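Local coordinates for protein S12 family peptidase (Streptomyces sp. 82F2, PDB 3WWX) that hydrolyses amide bonds with D-stereospecificity, probably by the covalent mechanism of other S12 peptidases of the beta-lactamase superfamily, at residues V98-L102 / N103-G107; I108-Y111 / T112-P115; N157-N160 / T161-V164; A181-N184 / R185-P189; D333-K336 / V337-A340. All coordinates share one frame; numbering follows the deposited sequence.

Contact 1: V98-L102 / N103-G107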
loop_
_atom_site.group_PDB
_atom_site.type_symbol
_atom_site.label_atom_id
_atom_site.label_comp_id
_atom_site.label_asym_id
_atom_site.label_seq_id
_atom_site.Cartn_x
_atom_site.Cartn_y
_atom_site.Cartn_z
ATOM N N VAL A 98 -4.434 -18.413 -0.630
ATOM C CA VAL A 98 -4.184 -17.123 -1.257
ATOM C C VAL A 98 -4.888 -16.033 -0.438
ATOM O O VAL A 98 -4.326 -14.947 -0.241
ATOM C CB VAL A 98 -4.622 -17.110 -2.733
ATOM C CG1 VAL A 98 -4.420 -15.754 -3.359
ATOM C CG2 VAL A 98 -3.864 -18.176 -3.522
ATOM N N ARG A 99 -6.078 -16.324 0.090
ATOM C CA ARG A 99 -6.794 -15.363 0.940
ATOM C C ARG A 99 -5.963 -14.956 2.147
ATOM O O ARG A 99 -5.940 -13.792 2.527
ATOM C CB ARG A 99 -8.129 -15.945 1.414
ATOM C CG ARG A 99 -9.042 -14.938 2.132
ATOM C CD ARG A 99 -10.350 -15.593 2.666
ATOM N NE ARG A 99 -11.034 -16.305 1.591
ATOM C CZ ARG A 99 -11.692 -15.717 0.595
ATOM N NH1 ARG A 99 -11.821 -14.389 0.553
ATOM N NH2 ARG A 99 -12.247 -16.454 -0.366
ATOM N N GLN A 100 -5.272 -15.918 2.754
ATOM C CA GLN A 100 -4.453 -15.638 3.920
ATOM C C GLN A 100 -3.229 -14.770 3.595
ATOM O O GLN A 100 -2.762 -14.032 4.458
ATOM C CB GLN A 100 -4.036 -16.955 4.594
ATOM C CG GLN A 100 -5.198 -17.679 5.234
ATOM C CD GLN A 100 -4.827 -19.061 5.724
ATOM O OE1 GLN A 100 -4.008 -19.750 5.122
ATOM N NE2 GLN A 100 -5.436 -19.467 6.831
ATOM N N LEU A 101 -2.744 -14.838 2.358
ATOM C CA LEU A 101 -1.748 -13.858 1.904
ATOM C C LEU A 101 -2.353 -12.473 1.954
ATOM O O LEU A 101 -1.756 -11.534 2.486
ATOM C CB LEU A 101 -1.303 -14.133 0.470
ATOM C CG LEU A 101 -0.737 -15.520 0.120
ATOM C CD1 LEU A 101 -0.366 -15.568 -1.340
ATOM C CD2 LEU A 101 0.473 -15.853 1.006
ATOM N N LEU A 102 -3.561 -12.334 1.421
ATOM C CA LEU A 102 -4.130 -11.009 1.199
ATOM C C LEU A 102 -4.579 -10.287 2.459
ATOM O O LEU A 102 -4.639 -9.056 2.467
ATOM C CB LEU A 102 -5.285 -11.094 0.203
ATOM C CG LEU A 102 -4.913 -11.587 -1.180
ATOM C CD1 LEU A 102 -6.195 -11.790 -1.980
ATOM C CD2 LEU A 102 -3.957 -10.649 -1.902
ATOM N N ASN A 103 -4.878 -11.026 3.528
ATOM C CA ASN A 103 -5.248 -10.422 4.806
ATOM C C ASN A 103 -4.190 -10.566 5.911
ATOM O O ASN A 103 -4.437 -10.233 7.064
ATOM C CB ASN A 103 -6.628 -10.912 5.272
ATOM C CG ASN A 103 -6.679 -12.399 5.546
ATOM O OD1 ASN A 103 -5.660 -13.046 5.773
ATOM N ND2 ASN A 103 -7.881 -12.941 5.568
ATOM N N HIS A 104 -3.002 -11.033 5.521
ATOM C CA HIS A 104 -1.850 -11.151 6.421
ATOM C C HIS A 104 -2.093 -12.096 7.599
ATOM O O HIS A 104 -1.532 -11.906 8.676
ATOM C CB HIS A 104 -1.386 -9.784 6.936
ATOM C CG HIS A 104 -0.992 -8.830 5.854
ATOM N ND1 HIS A 104 0.143 -8.985 5.084
ATOM C CD2 HIS A 104 -1.593 -7.706 5.415
ATOM C CE1 HIS A 104 0.220 -7.993 4.223
ATOM N NE2 HIS A 104 -0.826 -7.199 4.400
ATOM N N THR A 105 -2.874 -13.148 7.370
ATOM C CA THR A 105 -3.005 -14.199 8.388
ATOM C C THR A 105 -2.227 -15.454 8.006
ATOM O O THR A 105 -2.357 -16.490 8.668
ATOM C CB THR A 105 -4.478 -14.539 8.666
ATOM O OG1 THR A 105 -5.112 -15.051 7.484
ATOM C CG2 THR A 105 -5.216 -13.299 9.177
ATOM N N SER A 106 -1.407 -15.372 6.952
ATOM C CA SER A 106 -0.567 -16.499 6.538
ATOM C C SER A 106 0.516 -16.863 7.546
ATOM O O SER A 106 0.869 -18.043 7.659
ATOM C CB SER A 106 0.109 -16.178 5.210
ATOM O OG SER A 106 1.041 -15.135 5.446
ATOM N N GLY A 107 1.058 -15.877 8.249
ATOM C CA GLY A 107 2.197 -16.084 9.134
ATOM C C GLY A 107 3.543 -16.035 8.426
ATOM O O GLY A 107 4.577 -16.269 9.053
#
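The backbone of helix 98-102 ends in a Schellman motif, in which Thr105 N returns to Gln100 O (3.0 Å) and His104 N to Leu101 O (3.3 Å), both weakly, with His104 at positive phi (61°) as the C-prime residue. Asn103 N still closes a turn on Arg99 O at 3.1 Å, and Ser106 N adds another weak bond to Gln100 O. The side chain of Asn103 folds back over this reversal. Its CG sits between its own backbone N and carbonyl carbon (chi1 63°), which turns OD1 toward the backbone N and hydroxyl of Thr105. There OD1 accepts from Thr105 N, making an Asx turn, and from Thr105 OG1 at 2.7 Å; both donors come from the same face of the amide plane, a double grip that should fix its rotation. Beside it, Arg99 CG lies 4.1 Å from Asn103 ND2 before the guanidinium turns off to salt bridges with Asp75 and Glu267. The His104 ring has Leu101 O over one face, offset toward the rim, and is tied through ND1 to Asn162. Gln100, whose OE1 turns back to Thr97 N, crosses Thr105 at about a right angle, with CG 3.5 Å from Thr105 OG1.

Contact 2: I108-Y111 / T112-P115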
loop_
_atom_site.group_PDB
_atom_site.type_symbol
_atom_site.label_atom_id
_atom_site.label_comp_id
_atom_site.label_asym_id
_atom_site.label_seq_id
_atom_site.Cartn_x
_atom_site.Cartn_y
_atom_site.Cartn_z
ATOM N N ILE A 108 3.552 -15.741 7.131
ATOM C CA ILE A 108 4.799 -15.797 6.365
ATOM C C ILE A 108 5.739 -14.640 6.747
ATOM O O ILE A 108 5.367 -13.478 6.787
ATOM C CB ILE A 108 4.512 -15.772 4.846
ATOM C CG1 ILE A 108 3.673 -16.985 4.413
ATOM C CG2 ILE A 108 5.805 -15.656 4.061
ATOM C CD1 ILE A 108 3.242 -16.952 2.981
ATOM N N TYR A 109 6.983 -14.979 7.045
ATOM C CA TYR A 109 8.021 -14.027 7.387
ATOM C C TYR A 109 8.091 -12.925 6.342
ATOM O O TYR A 109 8.142 -13.207 5.147
ATOM C CB TYR A 109 9.360 -14.771 7.458
ATOM C CG TYR A 109 10.518 -13.955 7.944
ATOM C CD1 TYR A 109 11.148 -13.030 7.128
ATOM C CD2 TYR A 109 11.014 -14.128 9.242
ATOM C CE1 TYR A 109 12.211 -12.269 7.593
ATOM C CE2 TYR A 109 12.085 -13.375 9.704
ATOM C CZ TYR A 109 12.662 -12.437 8.870
ATOM O OH TYR A 109 13.745 -11.688 9.300
ATOM N N SER A 110 8.121 -11.699 6.834
ATOM C CA SER A 110 8.209 -10.506 5.988
ATOM C C SER A 110 9.664 -10.220 5.587
ATOM O O SER A 110 10.509 -9.928 6.437
ATOM C CB SER A 110 7.631 -9.314 6.732
ATOM O OG SER A 110 7.527 -8.221 5.843
ATOM N N TYR A 111 9.959 -10.305 4.288
ATOM C CA TYR A 111 11.350 -10.248 3.826
ATOM C C TYR A 111 11.998 -8.917 4.183
ATOM O O TYR A 111 13.221 -8.832 4.281
ATOM C CB TYR A 111 11.469 -10.491 2.312
ATOM C CG TYR A 111 10.827 -9.395 1.478
ATOM C CD1 TYR A 111 9.495 -9.482 1.109
ATOM C CD2 TYR A 111 11.542 -8.280 1.065
ATOM C CE1 TYR A 111 8.882 -8.489 0.354
ATOM C CE2 TYR A 111 10.921 -7.273 0.306
ATOM C CZ TYR A 111 9.608 -7.406 -0.036
ATOM O OH TYR A 111 8.968 -6.436 -0.789
ATOM N N THR A 112 11.199 -7.872 4.350
ATOM C CA THR A 112 11.757 -6.557 4.637
ATOM C C THR A 112 12.336 -6.473 6.043
ATOM O O THR A 112 13.043 -5.522 6.356
ATOM C CB THR A 112 10.681 -5.454 4.470
ATOM O OG1 THR A 112 9.508 -5.799 5.208
ATOM C CG2 THR A 112 10.306 -5.304 3.004
ATOM N N GLU A 113 12.047 -7.474 6.872
ATOM C CA GLU A 113 12.606 -7.566 8.220
ATOM C C GLU A 113 13.881 -8.397 8.295
ATOM O O GLU A 113 14.532 -8.434 9.339
ATOM C CB GLU A 113 11.563 -8.139 9.163
ATOM C CG GLU A 113 10.284 -7.319 9.245
ATOM C CD GLU A 113 10.540 -5.877 9.638
ATOM O OE1 GLU A 113 11.264 -5.644 10.624
ATOM O OE2 GLU A 113 10.021 -4.978 8.943
ATOM N N ASP A 114 14.268 -9.035 7.201
ATOM C CA ASP A 114 15.496 -9.827 7.211
ATOM C C ASP A 114 16.672 -8.897 7.494
ATOM O O ASP A 114 16.787 -7.856 6.870
ATOM C CB ASP A 114 15.689 -10.508 5.880
ATOM C CG ASP A 114 17.030 -11.153 5.770
ATOM O OD1 ASP A 114 17.199 -12.258 6.332
ATOM O OD2 ASP A 114 17.914 -10.546 5.129
ATOM N N PRO A 115 17.571 -9.266 8.430
ATOM C CA PRO A 115 18.648 -8.338 8.781
ATOM C C PRO A 115 19.551 -7.934 7.621
ATOM O O PRO A 115 19.892 -6.751 7.504
ATOM C CB PRO A 115 19.413 -9.095 9.877
ATOM C CG PRO A 115 18.342 -9.925 10.528
ATOM C CD PRO A 115 17.474 -10.384 9.377
HETATM O O HOH W 1 7.034 -6.258 7.687
#
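Ser110, Tyr111, Thr112 and Glu113 wind into a short 3-10 turn that leads to the N-cap of helix 115-121. Two backbone bonds define it: Glu113 N to Ser110 O at 2.9 Å and Asp114 N to Tyr111 O at 3.1 Å. Asp114 is the N-cap residue, its OD2 accepting from Phe117 N while OD1 meets His146.

The tightly packed side is formed by Tyr111 and Thr112. The tyrosine CG lies between its backbone N and carbonyl carbon (chi1 66°), which swings the ring back alongside the following residue. The methyl CG2 of Thr112 then comes over one ring face as a CH-pi contact, 3.8 Å from the Tyr111 centroid and 29° off the normal. Leu139 and Val142 of helix 136-144 also touch this ring, and its OH bonds to Ile233 O. The hydroxyl branch of Thr112 faces Ser110 instead, OG1 lying 3.2 Å from Ser110 OG in a bond whose direction is open. Both hydroxyls continue to Asn160, Ser110 OG to its backbone N and Thr112 OG1 to its ND2, so the turn is stitched to the start of helix 160-174.

The looser side lies at Glu113, which is exposed. Its chain is bent at chi2, and its OE2 is linked to Ser110 OG by a water, weakly on the glutamate side. Tyr109 is partly exposed, although its ring stacks on His146; Asp114 N lies at the edge of that ring, and Tyr109 OH stops 3.3 Å from Asp114 CA.

Contact 3: N157-N160 / T161-V164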
loop_
_atom_site.group_PDB
_atom_site.type_symbol
_atom_site.label_atom_id
_atom_site.label_comp_id
_atom_site.label_asym_id
_atom_site.label_seq_id
_atom_site.Cartn_x
_atom_site.Cartn_y
_atom_site.Cartn_z
ATOM N N ASN A 157 -0.145 -10.691 11.146
ATOM C CA ASN A 157 1.058 -9.877 11.124
ATOM C C ASN A 157 1.283 -9.385 9.715
ATOM O O ASN A 157 1.255 -10.160 8.775
ATOM C CB ASN A 157 2.269 -10.686 11.592
ATOM C CG ASN A 157 3.535 -9.875 11.564
ATOM O OD1 ASN A 157 3.723 -9.000 12.394
ATOM N ND2 ASN A 157 4.376 -10.113 10.561
ATOM N N TYR A 158 1.484 -8.083 9.579
ATOM C CA TYR A 158 1.692 -7.479 8.278
ATOM C C TYR A 158 2.992 -7.971 7.684
ATOM O O TYR A 158 4.054 -7.800 8.294
ATOM C CB TYR A 158 1.736 -5.974 8.446
ATOM C CG TYR A 158 1.630 -5.198 7.172
ATOM C CD1 TYR A 158 2.745 -4.952 6.402
ATOM C CD2 TYR A 158 0.416 -4.687 6.756
ATOM C CE1 TYR A 158 2.651 -4.201 5.231
ATOM C CE2 TYR A 158 0.315 -3.935 5.599
ATOM C CZ TYR A 158 1.431 -3.691 4.855
ATOM O OH TYR A 158 1.368 -2.942 3.713
ATOM N N SER A 159 2.919 -8.552 6.488
ATOM C CA SER A 159 4.104 -9.105 5.838
ATOM C C SER A 159 4.137 -8.777 4.356
ATOM O O SER A 159 3.194 -9.073 3.614
ATOM C CB SER A 159 4.147 -10.627 6.007
ATOM O OG SER A 159 5.198 -11.158 5.225
ATOM N N ASN A 160 5.221 -8.143 3.938
ATOM C CA ASN A 160 5.341 -7.739 2.547
ATOM C C ASN A 160 5.489 -8.951 1.641
ATOM O O ASN A 160 5.107 -8.899 0.471
ATOM C CB ASN A 160 6.501 -6.758 2.422
ATOM C CG ASN A 160 6.174 -5.434 3.057
ATOM O OD1 ASN A 160 5.151 -4.838 2.731
ATOM N ND2 ASN A 160 6.955 -5.020 4.031
ATOM N N THR A 161 6.020 -10.056 2.169
ATOM C CA THR A 161 6.166 -11.271 1.369
ATOM C C THR A 161 4.811 -11.746 0.883
ATOM O O THR A 161 4.692 -12.297 -0.215
ATOM C CB THR A 161 6.811 -12.397 2.180
ATOM O OG1 THR A 161 7.912 -11.854 2.915
ATOM C CG2 THR A 161 7.320 -13.497 1.250
ATOM N N ASN A 162 3.777 -11.510 1.670
ATOM C CA ASN A 162 2.444 -11.951 1.278
ATOM C C ASN A 162 2.030 -11.380 -0.051
ATOM O O ASN A 162 1.422 -12.097 -0.849
ATOM C CB ASN A 162 1.419 -11.564 2.324
ATOM C CG ASN A 162 1.468 -12.466 3.532
ATOM O OD1 ASN A 162 1.763 -13.656 3.403
ATOM N ND2 ASN A 162 1.167 -11.926 4.695
ATOM N N PHE A 163 2.357 -10.114 -0.308
ATOM C CA PHE A 163 1.922 -9.478 -1.550
ATOM C C PHE A 163 2.888 -9.666 -2.700
ATOM O O PHE A 163 2.459 -9.640 -3.847
ATOM C CB PHE A 163 1.512 -8.031 -1.318
ATOM C CG PHE A 163 0.103 -7.929 -0.789
ATOM C CD1 PHE A 163 -0.187 -8.301 0.520
ATOM C CD2 PHE A 163 -0.932 -7.509 -1.597
ATOM C CE1 PHE A 163 -1.475 -8.276 1.004
ATOM C CE2 PHE A 163 -2.233 -7.471 -1.104
ATOM C CZ PHE A 163 -2.502 -7.850 0.198
ATOM N N VAL A 164 4.163 -9.922 -2.429
ATOM C CA VAL A 164 5.038 -10.417 -3.485
ATOM C C VAL A 164 4.541 -11.783 -3.999
ATOM O O VAL A 164 4.457 -11.999 -5.213
ATOM C CB VAL A 164 6.499 -10.462 -3.015
ATOM C CG1 VAL A 164 7.396 -11.064 -4.082
ATOM C CG2 VAL A 164 6.958 -9.053 -2.668
HETATM O O HOH W 2 1.241 -12.929 7.820
#
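Asn157 opens a segment that runs through Tyr158-Ser159-Asn160, a sequence matching the YXN motif of serine beta-lactamases and related S12 enzymes, into helix 160-174. A water 2.9 Å from Asn157 O, which accepts from Asn162 ND2 at 3.3 Å, bridges these two residues. Tyr158 stacks its ring on His104 and hydrogen-bonds through OH to Lys56, as expected if this tyrosine and lysine belong to the active site.

Ser159 directs its CB toward the first turn and is the N-cap. Its OG stands anti to the backbone N (chi1 172°), which puts it within a weak capping bond of Thr161 N, 3.4 Å; the stronger partner of OG is Ile108 O. Ser159 O accepts from Asn162 N at 3.2 Å, and CB packs against the asparagine amide, 3.5 Å from Asn162 ND2. That amide is also held by the 103-107 loop, its OD1 bonding Ser106 OG and its ND2 bonding His104 ND1.

The Asn160 amide is bound outside the turn, OD1 accepting from Lys56 and ND2 going to Thr112. The placement is consistent with YXN asparagines, which line the catalytic site. Its carbonyl serves two amides, Phe163 N and Val164 N, the latter nearly straight at 165°. Thr161 OG1, though near the cap, is engaged by the loop 108-111, bonding Tyr109 O and Tyr111 N. Last along the turn, Val164 CG2 comes 3.6 Å from Asn160 O.

Contact 4: A181-N184 / R185-P189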
loop_
_atom_site.group_PDB
_atom_site.type_symbol
_atom_site.label_atom_id
_atom_site.label_comp_id
_atom_site.label_asym_id
_atom_site.label_seq_id
_atom_site.Cartn_x
_atom_site.Cartn_y
_atom_site.Cartn_z
ATOM N N ALA A 181 -1.644 -6.569 -15.473
ATOM C CA ALA A 181 -3.017 -6.750 -15.007
ATOM C C ALA A 181 -3.514 -5.477 -14.307
ATOM O O ALA A 181 -4.639 -5.022 -14.519
ATOM C CB ALA A 181 -3.117 -7.952 -14.065
ATOM N N VAL A 182 -2.662 -4.872 -13.488
ATOM C CA VAL A 182 -3.011 -3.616 -12.843
ATOM C C VAL A 182 -3.285 -2.539 -13.888
ATOM O O VAL A 182 -4.272 -1.808 -13.786
ATOM C CB VAL A 182 -1.900 -3.175 -11.864
ATOM C CG1 VAL A 182 -2.187 -1.807 -11.317
ATOM C CG2 VAL A 182 -1.789 -4.163 -10.741
ATOM N N GLU A 183 -2.434 -2.459 -14.906
ATOM C CA GLU A 183 -2.596 -1.471 -15.965
ATOM C C GLU A 183 -3.904 -1.671 -16.713
ATOM O O GLU A 183 -4.670 -0.736 -16.886
ATOM C CB GLU A 183 -1.416 -1.542 -16.944
ATOM C CG GLU A 183 -0.153 -1.038 -16.326
ATOM C CD GLU A 183 1.102 -1.367 -17.111
ATOM O OE1 GLU A 183 1.002 -2.032 -18.165
ATOM O OE2 GLU A 183 2.202 -0.964 -16.663
ATOM N N ASN A 184 -4.161 -2.899 -17.135
ATOM C CA ASN A 184 -5.285 -3.150 -18.020
ATOM C C ASN A 184 -6.630 -3.227 -17.321
ATOM O O ASN A 184 -7.663 -2.880 -17.912
ATOM C CB ASN A 184 -5.004 -4.404 -18.842
ATOM C CG ASN A 184 -3.894 -4.180 -19.843
ATOM O OD1 ASN A 184 -3.656 -3.050 -20.277
ATOM N ND2 ASN A 184 -3.196 -5.244 -20.204
ATOM N N ARG A 185 -6.627 -3.651 -16.063
ATOM C CA ARG A 185 -7.861 -3.813 -15.311
ATOM C C ARG A 185 -8.233 -2.610 -14.459
ATOM O O ARG A 185 -9.383 -2.474 -14.070
ATOM C CB ARG A 185 -7.760 -5.027 -14.396
ATOM C CG ARG A 185 -7.645 -6.336 -15.144
ATOM C CD ARG A 185 -7.255 -7.493 -14.237
ATOM N NE ARG A 185 -7.337 -8.739 -14.986
ATOM C CZ ARG A 185 -8.447 -9.459 -15.101
ATOM N NH1 ARG A 185 -9.557 -9.109 -14.465
ATOM N NH2 ARG A 185 -8.436 -10.560 -15.849
ATOM N N ILE A 186 -7.259 -1.770 -14.128
ATOM C CA ILE A 186 -7.512 -0.666 -13.204
ATOM C C ILE A 186 -7.073 0.682 -13.762
ATOM O O ILE A 186 -7.885 1.595 -13.850
ATOM C CB ILE A 186 -6.870 -0.911 -11.802
ATOM C CG1 ILE A 186 -7.350 -2.245 -11.217
ATOM C CG2 ILE A 186 -7.215 0.232 -10.846
ATOM C CD1 ILE A 186 -6.612 -2.692 -9.948
ATOM N N ILE A 187 -5.784 0.851 -14.064
ATOM C CA ILE A 187 -5.276 2.137 -14.494
ATOM C C ILE A 187 -5.980 2.631 -15.761
ATOM O O ILE A 187 -6.427 3.775 -15.829
ATOM C CB ILE A 187 -3.747 2.075 -14.662
ATOM C CG1 ILE A 187 -3.107 1.859 -13.290
ATOM C CG2 ILE A 187 -3.195 3.346 -15.299
ATOM C CD1 ILE A 187 -1.618 1.570 -13.333
ATOM N N LYS A 188 -6.087 1.771 -16.759
ATOM C CA LYS A 188 -6.682 2.207 -18.022
ATOM C C LYS A 188 -8.198 2.449 -17.919
ATOM O O LYS A 188 -8.673 3.525 -18.310
ATOM C CB LYS A 188 -6.320 1.243 -19.151
ATOM C CG LYS A 188 -4.864 1.338 -19.580
ATOM C CD LYS A 188 -4.521 0.255 -20.606
ATOM C CE LYS A 188 -3.029 0.183 -20.867
ATOM N NZ LYS A 188 -2.494 1.497 -21.310
ATOM N N PRO A 189 -8.962 1.494 -17.371
ATOM C CA PRO A 189 -10.414 1.711 -17.320
ATOM C C PRO A 189 -10.836 2.912 -16.479
ATOM O O PRO A 189 -11.867 3.526 -16.764
ATOM C CB PRO A 189 -10.944 0.415 -16.710
ATOM C CG PRO A 189 -9.920 -0.613 -17.070
ATOM C CD PRO A 189 -8.606 0.111 -16.999
#
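Apolar contacts line the inner side where Ala181-Asn184 meets Arg185-Pro189. Ile187 reaches back with CG1 anti to its carbonyl carbon (chi1 -66°), and its tip CD1 meets Val182 CG1 at 4.0 Å, the two branches crossing obliquely. Val182 also touches Val197 and Met240, while Ile186 packs on Phe58 and Thr61 and Ala181 on Val62, all three of helix 55-68.

Backbone hydrogen bonds carry most of the contact. Arg185 N closes a regular turn on Ala181 O at 2.9 Å. Val182 O then accepts twice, from Ile186 N at 3.0 Å and from Ile187 N at 3.1 Å, and Lys188 N goes to Glu183 O. The last two bonds span five residues rather than four, so the end of helix 178-187 widens into a pi-type turn. Ile187 N also lies near Glu183 O, but the angle there is too poor for a bond, consistent with the change of spacing. Pro189 has no N-H to give; its ring atoms CG and CD instead rest against Asn184 O, each 3.3 Å away.

Charged and polar chains occupy the outer parts. Arg185 is extended from CG to NE; its methylenes pass Ala181, CD lying 4.2 Å from Ala181 CB, and the guanidinium carries on to a salt bridge with Glu69 and a hydrogen bond with Gln65. At the exposed surface, Asn184 and Lys188 lie side by side and point the same way, with the amide oxygen against methylenes rather than the ammonium: Asn184 OD1 is 3.3 Å from Lys188 CE.

Contact 5: D333-K336 / V337-A340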
loop_
_atom_site.group_PDB
_atom_site.type_symbol
_atom_site.label_atom_id
_atom_site.label_comp_id
_atom_site.label_asym_id
_atom_site.label_seq_id
_atom_site.Cartn_x
_atom_site.Cartn_y
_atom_site.Cartn_z
ATOM N N ASP A 333 2.182 13.212 11.214
ATOM C CA ASP A 333 1.161 12.301 11.698
ATOM C C ASP A 333 0.022 12.226 10.670
ATOM O O ASP A 333 -0.790 13.134 10.555
ATOM C CB ASP A 333 0.674 12.826 13.045
ATOM C CG ASP A 333 -0.293 11.893 13.733
ATOM O OD1 ASP A 333 -0.925 11.078 13.044
ATOM O OD2 ASP A 333 -0.419 11.983 14.973
ATOM N N SER A 334 -0.014 11.138 9.920
ATOM C CA SER A 334 -1.012 10.965 8.872
ATOM C C SER A 334 -2.410 10.814 9.465
ATOM O O SER A 334 -3.387 11.254 8.869
ATOM C CB SER A 334 -0.645 9.757 8.006
ATOM O OG SER A 334 -0.596 8.592 8.794
ATOM N N GLN A 335 -2.511 10.226 10.650
ATOM C CA GLN A 335 -3.818 10.064 11.276
ATOM C C GLN A 335 -4.455 11.412 11.581
ATOM O O GLN A 335 -5.680 11.564 11.469
ATOM C CB GLN A 335 -3.732 9.212 12.547
ATOM C CG GLN A 335 -5.072 8.655 12.997
ATOM C CD GLN A 335 -5.658 7.653 12.020
ATOM O OE1 GLN A 335 -4.976 7.137 11.130
ATOM N NE2 GLN A 335 -6.945 7.386 12.175
ATOM N N LYS A 336 -3.660 12.414 11.952
ATOM C CA LYS A 336 -4.204 13.745 12.181
ATOM C C LYS A 336 -4.879 14.304 10.923
ATOM O O LYS A 336 -5.873 15.009 11.008
ATOM C CB LYS A 336 -3.117 14.710 12.654
ATOM C CG LYS A 336 -2.671 14.519 14.084
ATOM C CD LYS A 336 -1.790 15.701 14.523
ATOM C CE LYS A 336 -1.282 15.532 15.940
ATOM N NZ LYS A 336 -0.543 14.254 16.111
ATOM N N VAL A 337 -4.335 14.009 9.743
ATOM C CA VAL A 337 -4.918 14.498 8.504
ATOM C C VAL A 337 -6.263 13.805 8.254
ATOM O O VAL A 337 -7.234 14.442 7.846
ATOM C CB VAL A 337 -3.959 14.274 7.306
ATOM C CG1 VAL A 337 -4.589 14.776 6.021
ATOM C CG2 VAL A 337 -2.614 15.006 7.558
ATOM N N ILE A 338 -6.300 12.506 8.511
ATOM C CA ILE A 338 -7.516 11.705 8.342
ATOM C C ILE A 338 -8.608 12.182 9.298
ATOM O O ILE A 338 -9.760 12.399 8.887
ATOM C CB ILE A 338 -7.217 10.212 8.526
ATOM C CG1 ILE A 338 -6.289 9.706 7.400
ATOM C CG2 ILE A 338 -8.503 9.397 8.529
ATOM C CD1 ILE A 338 -5.638 8.354 7.688
ATOM N N GLU A 339 -8.251 12.377 10.563
ATOM C CA GLU A 339 -9.211 12.866 11.544
ATOM C C GLU A 339 -9.700 14.264 11.193
ATOM O O GLU A 339 -10.885 14.568 11.344
ATOM C CB GLU A 339 -8.603 12.842 12.945
ATOM C CG GLU A 339 -8.648 11.504 13.608
ATOM C CD GLU A 339 -9.973 11.204 14.287
ATOM O OE1 GLU A 339 -10.749 12.154 14.532
ATOM O OE2 GLU A 339 -10.200 10.030 14.591
ATOM N N ALA A 340 -8.812 15.132 10.720
ATOM C CA ALA A 340 -9.213 16.487 10.361
ATOM C C ALA A 340 -10.245 16.453 9.235
ATOM O O ALA A 340 -11.291 17.115 9.282
ATOM C CB ALA A 340 -8.014 17.294 9.954
HETATM O O HOH W 3 -8.265 8.257 14.594
#
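Gln335 and Glu339 are joined twice along one flank of helix 334-343. Glu339 N donates to Gln335 O at 2.8 Å and nearly straight (170°), and a water also bridges the side chains, accepting from Gln335 NE2 at 2.9 Å and giving its own hydrogen to Glu339 OE2 at 2.6 Å. The other carboxylate oxygen, OE1, is held by Ser293 and Thr345.

At the start of the helix Asp333 is the N-cap. Its OD1 accepts from Lys336 N at 3.2 Å, approached from above the carboxylate plane, while Asp333 OD2 forms a short salt bridge with Lys336 NZ, 2.5 Å. The lysine chain bends at chi4 to bring its ammonium round. One aspartate therefore both caps the helix and pairs with a side chain of its first turn, and the negative charge at this end would probably suit the helix dipole.

Ile338 N to Ser334 O (3.2 Å) and Ala340 N to Lys336 O (3.0 Å) flank the Glu339 to Gln335 bond as regular i to i+4 bonds of the helix. Gln335, bent at chi2 (66°), brings its OE1 across the tip of Ile338, 3.7 Å from CD1.

Val337 and Ile338 turn into the protein. Val337 meets Leu311 and Phe326 on the sheet as well as Thr10 and Ala13 of helix 8-19, which Ala340 also touches; Ile338 lies on Gln313 of strand 308-315 and Leu322 of strand 320-326.

Contacts 1, 2 and 3 form one connected region: 98-107 and 108-115 are consecutive in the chain, and both touch the start of helix 160-174 in 157-164. Contacts 1 and 3 are buried, contact 2 partly so; their chemistry is that of helix ends, a Schellman exit in contact 1 and caps in the other two, with hydroxyls, amides and an imidazole binding between them. Contacts 4 and 5, partly buried, also lie at helix ends, a widened C-terminal turn and a capped N-terminus, but with charged outer faces and aliphatic inner sides; one packs on helix 55-68, the other on the sheet and helix 8-19. Their centres stand about 30 Å apart, while contacts 3 and 5 lie on opposite sides of the chain's centre.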